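PDB 5O9X: phosphoacetylglucosamine mutase from Aspergillus lentulus, which interconverts N-acetylglucosamine 6-phosphate and N-acetylglucosamine 1-phosphate, probably by way of a bisphosphorylated sugar intermediate. Local coordinates for residues Y27-F32 with T359-K364. The protein carries 1 engineered substitution. Sequence-based numbering, arbitrary orientation.
Sequences YGTAGF and TNTGVK. With G16 (1,6-di-O-phosphono-alpha-D-glucopyranose), chain B.
T29 and G362 make the tight part of this contact. The methyl CG2 of T29 packs on the backbone of the other segment, with CG2 of T29 3.7 Å from CA of G362. CG2 of T29 also comes within 4.2 Å of CG2 of T361. OG1 of T29 sits beside the backbone N (chi1 -61°) and anti to the carbonyl carbon; the methyl is anti to N and turns to G362. OG1 of T29 donates a short hydrogen bond of 2.6 Å to O3P of the bound glucose 1,6-bisphosphate.

K364 spans the looser, polar side. Its chain, extended beyond CG, lays CE against O of T29 and brings NZ to two carbonyls. NZ of K364 bonds to O of T29 at 3.1 Å, from above the carbonyl plane and 61° out of it. A weak second bond joins NZ of K364 to O of G28. E93, on helix 91-101, forms a salt bridge with the same NZ, so the lysine ties both carbonyls to that helix. A water fills in between: it donates to O of T29 at 2.9 Å and weakly accepts from N of K364.

G362 is the N-cap residue of helix 363-370. The first helical residue then serves the sugar: N of V363 donates to O3 of the ligand at 3.2 Å. CG2 of T361 lies 3.5 Å from O4 of the same ligand. E380 and H384 also bind this sugar. The arrangement is that of the interdomain active-site cleft of the phosphohexomutase family, where a domain I loop meets the domain III loop leading into helix 363-370, beside the sugar-binding residues E380 and H384.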
loop_
_atom_site.group_PDB
_atom_site.type_symbol
_atom_site.label_atom_id
_atom_site.label_comp_id
_atom_site.label_asym_id
_atom_site.label_seq_id
_atom_site.Cartn_x
_atom_site.Cartn_y
_atom_site.Cartn_z
ATOM N N TYR A 27 -10.244 -3.454 -13.319
ATOM C CA TYR A 27 -9.580 -3.802 -12.056
ATOM C C TYR A 27 -8.713 -2.622 -11.485
ATOM O O TYR A 27 -8.640 -2.417 -10.270
ATOM C CB TYR A 27 -8.763 -5.081 -12.245
ATOM C CG TYR A 27 -8.361 -5.749 -10.960
ATOM C CD1 TYR A 27 -9.233 -6.669 -10.322
ATOM C CD2 TYR A 27 -7.103 -5.492 -10.380
ATOM C CE1 TYR A 27 -8.847 -7.291 -9.160
ATOM C CE2 TYR A 27 -6.692 -6.153 -9.208
ATOM C CZ TYR A 27 -7.569 -7.034 -8.604
ATOM O OH TYR A 27 -7.254 -7.686 -7.420
ATOM N N GLY A 28 -8.092 -1.844 -12.355
ATOM C CA GLY A 28 -7.394 -0.615 -11.893
ATOM C C GLY A 28 -6.075 -0.965 -11.204
ATOM O O GLY A 28 -5.542 -2.093 -11.310
ATOM N N THR A 29 -5.557 -0.006 -10.480
ATOM C CA THR A 29 -4.236 -0.142 -9.866
ATOM C C THR A 29 -4.265 -1.202 -8.760
ATOM O O THR A 29 -3.265 -1.961 -8.590
ATOM C CB THR A 29 -3.865 1.235 -9.275
ATOM O OG1 THR A 29 -3.821 2.194 -10.338
ATOM C CG2 THR A 29 -2.465 1.225 -8.640
ATOM N N ALA A 30 -5.329 -1.167 -7.939
ATOM C CA ALA A 30 -5.422 -2.016 -6.708
ATOM C C ALA A 30 -6.737 -2.816 -6.559
ATOM O O ALA A 30 -7.027 -3.286 -5.468
ATOM C CB ALA A 30 -5.217 -1.136 -5.449
ATOM N N GLY A 31 -7.535 -2.946 -7.586
ATOM C CA GLY A 31 -8.797 -3.710 -7.432
ATOM C C GLY A 31 -9.938 -2.778 -7.773
ATOM O O GLY A 31 -9.734 -1.547 -7.804
ATOM N N PHE A 32 -11.135 -3.318 -8.002
ATOM C CA PHE A 32 -12.267 -2.516 -8.375
ATOM C C PHE A 32 -12.520 -1.459 -7.288
ATOM O O PHE A 32 -12.466 -1.780 -6.091
ATOM C CB PHE A 32 -13.509 -3.391 -8.508
ATOM C CG PHE A 32 -13.358 -4.488 -9.552
ATOM C CD1 PHE A 32 -13.381 -4.181 -10.924
ATOM C CD2 PHE A 32 -13.166 -5.812 -9.145
ATOM C CE1 PHE A 32 -13.192 -5.197 -11.866
ATOM C CE2 PHE A 32 -13.001 -6.843 -10.093
ATOM C CZ PHE A 32 -13.039 -6.522 -11.456
ATOM N N THR A 359 9.571 1.545 -11.316
ATOM C CA THR A 359 8.523 0.682 -11.846
ATOM C C THR A 359 7.222 1.468 -12.021
ATOM O O THR A 359 7.125 2.633 -11.590
ATOM C CB THR A 359 8.188 -0.558 -10.953
ATOM O OG1 THR A 359 7.488 -0.126 -9.776
ATOM C CG2 THR A 359 9.472 -1.331 -10.517
ATOM N N ASN A 360 6.235 0.829 -12.629
ATOM C CA ASN A 360 4.862 1.409 -12.673
ATOM C C ASN A 360 4.304 1.642 -11.260
ATOM O O ASN A 360 4.715 0.961 -10.316
ATOM C CB ASN A 360 3.875 0.442 -13.385
ATOM C CG ASN A 360 4.095 0.367 -14.896
ATOM O OD1 ASN A 360 5.027 0.958 -15.451
ATOM N ND2 ASN A 360 3.238 -0.393 -15.556
ATOM N N THR A 361 3.337 2.558 -11.158
ATOM C CA THR A 361 2.591 2.791 -9.939
ATOM C C THR A 361 1.800 1.546 -9.553
ATOM O O THR A 361 1.212 0.854 -10.429
ATOM C CB THR A 361 1.683 4.011 -10.115
ATOM O OG1 THR A 361 2.511 5.153 -9.944
ATOM C CG2 THR A 361 0.566 4.083 -9.079
ATOM N N GLY A 362 1.800 1.266 -8.253
ATOM C CA GLY A 362 0.957 0.145 -7.724
ATOM C C GLY A 362 1.946 -0.840 -7.054
ATOM O O GLY A 362 2.872 -1.359 -7.696
ATOM N N VAL A 363 1.713 -1.154 -5.773
ATOM C CA VAL A 363 2.554 -2.050 -4.967
ATOM C C VAL A 363 2.942 -3.401 -5.663
ATOM O O VAL A 363 4.053 -3.884 -5.560
ATOM C CB VAL A 363 1.814 -2.396 -3.607
ATOM C CG1 VAL A 363 2.674 -3.329 -2.746
ATOM C CG2 VAL A 363 1.553 -1.132 -2.816
ATOM N N LYS A 364 2.029 -3.968 -6.402
ATOM C CA LYS A 364 2.283 -5.208 -7.102
ATOM C C LYS A 364 3.548 -5.103 -7.962
ATOM O O LYS A 364 4.431 -5.962 -7.924
ATOM C CB LYS A 364 1.002 -5.615 -7.902
ATOM C CG LYS A 364 0.549 -4.623 -9.028
ATOM C CD LYS A 364 -0.976 -4.653 -9.298
ATOM C CE LYS A 364 -1.426 -4.105 -10.669
ATOM N NZ LYS A 364 -2.947 -4.051 -10.871
HETATM C C1 G16 B . -3.452 2.480 -4.423
HETATM C C2 G16 B . -2.282 1.551 -4.735
HETATM C C3 G16 B . -0.946 2.359 -4.748
HETATM C C4 G16 B . -0.947 3.546 -5.696
HETATM C C5 G16 B . -2.128 4.435 -5.330
HETATM C C6 G16 B . -2.452 5.506 -6.346
HETATM O O1 G16 B . -3.273 3.024 -3.112
HETATM O O2 G16 B . -2.182 0.405 -3.834
HETATM O O3 G16 B . 0.062 1.458 -4.982
HETATM O O4 G16 B . 0.275 4.404 -5.635
HETATM O O5 G16 B . -3.376 3.701 -5.349
HETATM O O6 G16 B . -2.763 4.807 -7.634
HETATM P P G16 B . -3.260 5.695 -8.898
HETATM O O1P G16 B . -2.260 6.856 -9.109
HETATM O O2P G16 B . -4.640 6.296 -8.539
HETATM O O3P G16 B . -3.446 4.751 -10.104
HETATM P "P'" G16 B . -4.358 2.808 -1.904
HETATM O O1X G16 B . -4.959 1.384 -2.058
HETATM O O2X G16 B . -5.530 3.809 -2.161
HETATM O O3X G16 B . -3.705 3.186 -0.619
HETATM O O HOH W 1 -1.139 -2.534 -6.682
#